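Local coordinates for beta-fructofuranosidase (Arthrobacter, PDB 3WPU), which is a bacterial member of the levansucrase/invertase family, whose proteins are built around a five-bladed beta-propeller, at residues G366-Y371 / Q419-Y424; N395-N400 / P415-A420. One frame throughout, in Å; residues are numbered along the deposited sequence.

Contact 1 of 2, residues G366-Y371 / Q419-Y424; sequences GPEGVY and QAYSHY
Val370 sets its CG2 methyl over one face of the His423 imidazole, 3.4 Å from His423 CG. With CG1 anti to the backbone N (chi1 -177°), the other methyl is the one that reaches the ring. Gly369 adds its backbone to the same neighbour: Gly369 CA lies 3.9 Å from His423 CE1, approaching obliquely. Its amide nitrogen, Gly369 N, sits near the plane of the Tyr421 ring, 4.4 Å beyond the edge atom Tyr421 CE1. The Glu368 side chain crosses that of Tyr421 at about a right angle, Glu368 OE1 coming obliquely to 3.7 Å from Tyr421 CD1 with carboxylate and ring planes 49° apart. No direct hydrogen bond joins the segments. A water can bridge Glu368 OE1 (2.8 Å) and Ala420 O (2.9 Å), though other acceptors compete for its two protons.

Partners further out fix these groups. His356 ND1 is hydrogen-bonded to Glu368 OE1 and Arg357 N to Glu368 OE2; the His356 ring also stacks on Tyr421, whose hydroxyl is hydrogen-bonded to Glu338. Strand 369-375 runs antiparallel to both 348-355 and 391-394, and Ile354 and Leu393 from these strands both touch Val370 and His423. Strand 423-425 borders a separate four-stranded sheet, so the contact packs two sheets of the propeller together through side chains and the backbone of Gly369.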
# COMPACT_ATOMS: atom_id res chain seq x y z
N GLY A 366 -5.26 13.06 -13.34
CA GLY A 366 -6.13 12.08 -12.71
C GLY A 366 -6.22 12.32 -11.22
O GLY A 366 -5.42 13.08 -10.67
N PRO A 367 -7.15 11.63 -10.55
CA PRO A 367 -7.31 11.81 -9.11
C PRO A 367 -6.19 11.21 -8.29
O PRO A 367 -5.53 10.24 -8.71
CB PRO A 367 -8.63 11.08 -8.81
CG PRO A 367 -8.78 10.08 -9.90
CD PRO A 367 -8.14 10.68 -11.11
N GLU A 368 -6.02 11.70 -7.09
CA GLU A 368 -5.28 10.96 -6.06
C GLU A 368 -5.95 9.62 -5.81
O GLU A 368 -7.17 9.56 -5.80
CB GLU A 368 -5.36 11.70 -4.73
CG GLU A 368 -4.77 13.10 -4.74
CD GLU A 368 -3.28 13.15 -4.42
OE1 GLU A 368 -2.84 12.51 -3.46
OE2 GLU A 368 -2.54 13.89 -5.08
N GLY A 369 -5.19 8.53 -5.65
CA GLY A 369 -5.80 7.30 -5.17
C GLY A 369 -5.28 6.03 -5.80
O GLY A 369 -4.13 5.98 -6.23
N VAL A 370 -6.15 5.04 -5.84
CA VAL A 370 -5.77 3.69 -6.25
C VAL A 370 -5.92 3.49 -7.73
O VAL A 370 -7.01 3.65 -8.29
CB VAL A 370 -6.66 2.62 -5.54
CG1 VAL A 370 -6.18 1.22 -5.94
CG2 VAL A 370 -6.66 2.82 -4.03
N TYR A 371 -4.85 2.99 -8.33
CA TYR A 371 -4.82 2.58 -9.72
C TYR A 371 -4.59 1.08 -9.70
O TYR A 371 -3.96 0.56 -8.78
CB TYR A 371 -3.75 3.37 -10.49
CG TYR A 371 -4.18 4.81 -10.63
CD1 TYR A 371 -3.98 5.71 -9.59
CD2 TYR A 371 -4.87 5.24 -11.75
CE1 TYR A 371 -4.40 7.02 -9.69
CE2 TYR A 371 -5.31 6.55 -11.86
CZ TYR A 371 -5.11 7.42 -10.81
OH TYR A 371 -5.57 8.73 -10.97
N GLN A 419 -8.44 13.46 0.71
CA GLN A 419 -9.03 12.85 1.90
C GLN A 419 -8.39 11.55 2.30
O GLN A 419 -8.55 11.12 3.44
CB GLN A 419 -10.55 12.62 1.74
CG GLN A 419 -10.88 11.53 0.72
CD GLN A 419 -12.37 11.29 0.59
OE1 GLN A 419 -13.20 12.15 0.90
NE2 GLN A 419 -12.72 10.09 0.16
N ALA A 420 -7.73 10.90 1.34
CA ALA A 420 -7.21 9.56 1.53
C ALA A 420 -5.93 9.37 0.73
O ALA A 420 -5.80 9.86 -0.40
CB ALA A 420 -8.26 8.54 1.11
N TYR A 421 -4.98 8.66 1.33
CA TYR A 421 -3.77 8.23 0.63
C TYR A 421 -3.21 6.93 1.25
O TYR A 421 -3.74 6.43 2.26
CB TYR A 421 -2.70 9.35 0.52
CG TYR A 421 -1.84 9.13 -0.69
CD1 TYR A 421 -2.39 9.18 -1.96
CD2 TYR A 421 -0.50 8.78 -0.57
CE1 TYR A 421 -1.64 8.92 -3.08
CE2 TYR A 421 0.27 8.48 -1.69
CZ TYR A 421 -0.30 8.56 -2.95
OH TYR A 421 0.44 8.29 -4.11
N SER A 422 -2.21 6.37 0.55
CA SER A 422 -1.55 5.12 0.91
C SER A 422 -2.55 3.99 1.16
O SER A 422 -2.40 3.17 2.08
CB SER A 422 -0.61 5.33 2.10
OG SER A 422 0.40 6.25 1.72
N HIS A 423 -3.53 3.91 0.27
CA HIS A 423 -4.56 2.92 0.37
C HIS A 423 -3.95 1.51 0.31
O HIS A 423 -2.87 1.29 -0.28
CB HIS A 423 -5.51 3.01 -0.81
CG HIS A 423 -6.17 4.33 -1.00
ND1 HIS A 423 -5.48 5.49 -1.23
CD2 HIS A 423 -7.48 4.66 -1.05
CE1 HIS A 423 -6.34 6.48 -1.42
NE2 HIS A 423 -7.56 6.00 -1.31
N TYR A 424 -4.66 0.58 0.91
CA TYR A 424 -4.23 -0.81 0.92
C TYR A 424 -5.47 -1.67 0.79
O TYR A 424 -6.41 -1.53 1.56
CB TYR A 424 -3.49 -1.09 2.24
CG TYR A 424 -3.05 -2.53 2.34
CD1 TYR A 424 -1.89 -2.98 1.73
CD2 TYR A 424 -3.83 -3.44 3.02
CE1 TYR A 424 -1.52 -4.31 1.77
CE2 TYR A 424 -3.46 -4.78 3.09
CZ TYR A 424 -2.32 -5.21 2.49
OH TYR A 424 -1.91 -6.55 2.55
O HOH W 1 -4.44 12.28 -1.23

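Contact 2 of 2, residues N395-N400 / P415-A420; sequences NPTNLN and PGHFQA
Thr397 and His417 are the nearest CA pair, 5.3 Å apart, between two loop segments, the second folded into a type I turn from Gly416 to Gln419 that is closed by a bond from Gln419 N to Gly416 O. Asn395 lays its side chain against this turn, CG anti to the carbonyl carbon (chi1 -69°), which carries the amide toward the carbonyls of His417 and Ala420. It uses one N-H of ND2 on the turn and the other on Ala420, the residue just after it. The straighter bond, 170° at the hydrogen, runs 2.9 Å from Asn395 ND2 to a lone pair of Ala420 O. The other reaches His417 O, 3.0 Å from Asn395 ND2, and comes from above the carbonyl plane, 53° out of it. Both acceptors stay close to the plane of the amide, while Asn395 OD1 rests 3.5 Å from Ala420 CB.

Pro396 crosses Gln419 at about a right angle, Pro396 CD 3.6 Å from Gln419 NE2; the Gln419 amide is itself tied to Val60 N and Pro58 O. Pro396 O receives a CA-H...O contact, 3.3 Å from His417 CA. Thr397 OG1 donates to Asn395 O at 2.7 Å, and a water over one face of the His417 ring links this hydroxyl to His417 O. His417 NE2 is hydrogen-bonded to Arg357.

Two donors, an amide N-H and a water, thus satisfy the buried His417 carbonyl, and the two bonds of ND2 fix the rotation of the Asn395 amide. The direct hydrogen bonds across the contact run from this one side chain to backbone carbonyls, with van der Waals packing of Pro396 and Thr397 beside them.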
# COMPACT_ATOMS: atom_id res chain seq x y z
N ASN A 395 -9.91 9.72 -5.09
CA ASN A 395 -10.55 10.70 -4.22
C ASN A 395 -11.52 11.53 -5.05
O ASN A 395 -11.34 11.70 -6.27
CB ASN A 395 -9.52 11.56 -3.55
CG ASN A 395 -8.70 10.81 -2.52
OD1 ASN A 395 -9.07 9.72 -2.05
ND2 ASN A 395 -7.58 11.39 -2.14
N PRO A 396 -12.56 12.09 -4.39
CA PRO A 396 -13.45 12.94 -5.16
C PRO A 396 -12.64 14.13 -5.66
O PRO A 396 -11.90 14.73 -4.88
CB PRO A 396 -14.51 13.38 -4.15
CG PRO A 396 -14.13 12.83 -2.83
CD PRO A 396 -13.04 11.82 -3.03
N THR A 397 -12.82 14.45 -6.95
CA THR A 397 -11.89 15.26 -7.71
C THR A 397 -12.62 15.90 -8.88
O THR A 397 -13.31 15.23 -9.63
CB THR A 397 -10.76 14.36 -8.32
OG1 THR A 397 -9.99 13.78 -7.27
CG2 THR A 397 -9.83 15.17 -9.23
N ASN A 398 -12.48 17.23 -9.00
CA ASN A 398 -12.90 17.91 -10.21
C ASN A 398 -11.72 18.17 -11.11
O ASN A 398 -10.93 19.08 -10.84
CB ASN A 398 -13.62 19.24 -9.89
CG ASN A 398 -14.43 19.74 -11.08
OD1 ASN A 398 -14.02 19.57 -12.23
ND2 ASN A 398 -15.60 20.34 -10.82
N LEU A 399 -11.58 17.38 -12.18
CA LEU A 399 -10.42 17.54 -13.08
C LEU A 399 -10.47 18.83 -13.88
O LEU A 399 -9.45 19.21 -14.47
CB LEU A 399 -10.25 16.33 -14.01
CG LEU A 399 -9.79 15.02 -13.37
CD1 LEU A 399 -9.64 13.99 -14.48
CD2 LEU A 399 -8.50 15.15 -12.57
N ASN A 400 -11.62 19.51 -13.87
CA ASN A 400 -11.76 20.80 -14.54
C ASN A 400 -11.13 21.95 -13.77
O ASN A 400 -11.05 23.06 -14.30
CB ASN A 400 -13.23 21.11 -14.82
CG ASN A 400 -13.92 19.99 -15.56
OD1 ASN A 400 -14.82 19.32 -15.02
ND2 ASN A 400 -13.48 19.74 -16.76
N PRO A 415 -13.43 19.34 -1.70
CA PRO A 415 -12.72 19.33 -0.40
C PRO A 415 -12.25 17.96 0.11
O PRO A 415 -11.56 17.87 1.11
CB PRO A 415 -13.75 19.94 0.57
CG PRO A 415 -15.07 19.76 -0.09
CD PRO A 415 -14.82 19.86 -1.57
N GLY A 416 -12.57 16.93 -0.64
CA GLY A 416 -12.08 15.56 -0.40
C GLY A 416 -10.96 15.13 -1.33
O GLY A 416 -10.58 13.96 -1.34
N HIS A 417 -10.42 16.05 -2.12
CA HIS A 417 -9.37 15.76 -3.10
C HIS A 417 -8.17 15.04 -2.48
O HIS A 417 -7.56 14.21 -3.15
CB HIS A 417 -8.90 17.08 -3.72
CG HIS A 417 -8.09 16.95 -4.97
ND1 HIS A 417 -6.72 16.89 -4.96
CD2 HIS A 417 -8.46 17.02 -6.27
CE1 HIS A 417 -6.27 16.88 -6.20
NE2 HIS A 417 -7.31 16.95 -7.02
N PHE A 418 -7.86 15.34 -1.23
CA PHE A 418 -6.75 14.72 -0.52
C PHE A 418 -7.20 13.93 0.71
O PHE A 418 -6.43 13.74 1.65
CB PHE A 418 -5.74 15.78 -0.10
CG PHE A 418 -5.19 16.60 -1.25
CD1 PHE A 418 -4.35 16.01 -2.20
CD2 PHE A 418 -5.49 17.95 -1.37
CE1 PHE A 418 -3.82 16.76 -3.24
CE2 PHE A 418 -4.96 18.69 -2.42
CZ PHE A 418 -4.14 18.09 -3.36
N GLN A 419 -8.44 13.46 0.71
CA GLN A 419 -9.03 12.85 1.90
C GLN A 419 -8.39 11.55 2.30
O GLN A 419 -8.55 11.12 3.44
CB GLN A 419 -10.55 12.62 1.74
CG GLN A 419 -10.88 11.53 0.72
CD GLN A 419 -12.37 11.29 0.59
OE1 GLN A 419 -13.20 12.15 0.90
NE2 GLN A 419 -12.72 10.09 0.16
N ALA A 420 -7.73 10.90 1.34
CA ALA A 420 -7.21 9.56 1.53
C ALA A 420 -5.93 9.37 0.73
O ALA A 420 -5.80 9.86 -0.40
CB ALA A 420 -8.26 8.54 1.11
O HOH W 2 -7.61 13.68 -6.01

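In the fold
Both contacts are buried, but 366-371/419-424 lies about 10 Å from the centre of the chain and 395-400/415-420 about 19 Å, measured between centres. Contact 1 joins segment 366-371, on strand 369-375, to the segment that leads into strand 423-425, by van der Waals packing and a water; contact 2 joins two parts of the loop between strands 391-394 and 423-425 by direct bonds to backbone carbonyls. They share Gln419 and Ala420, and Ala420 O takes part in both, accepting from Asn395 ND2 in contact 2 and facing the bridging water in contact 1. Glu368 bridges them further: its backbone O is probably hydrogen-bonded to Asn395 N at 2.8 Å, and its CG packs against His417 O.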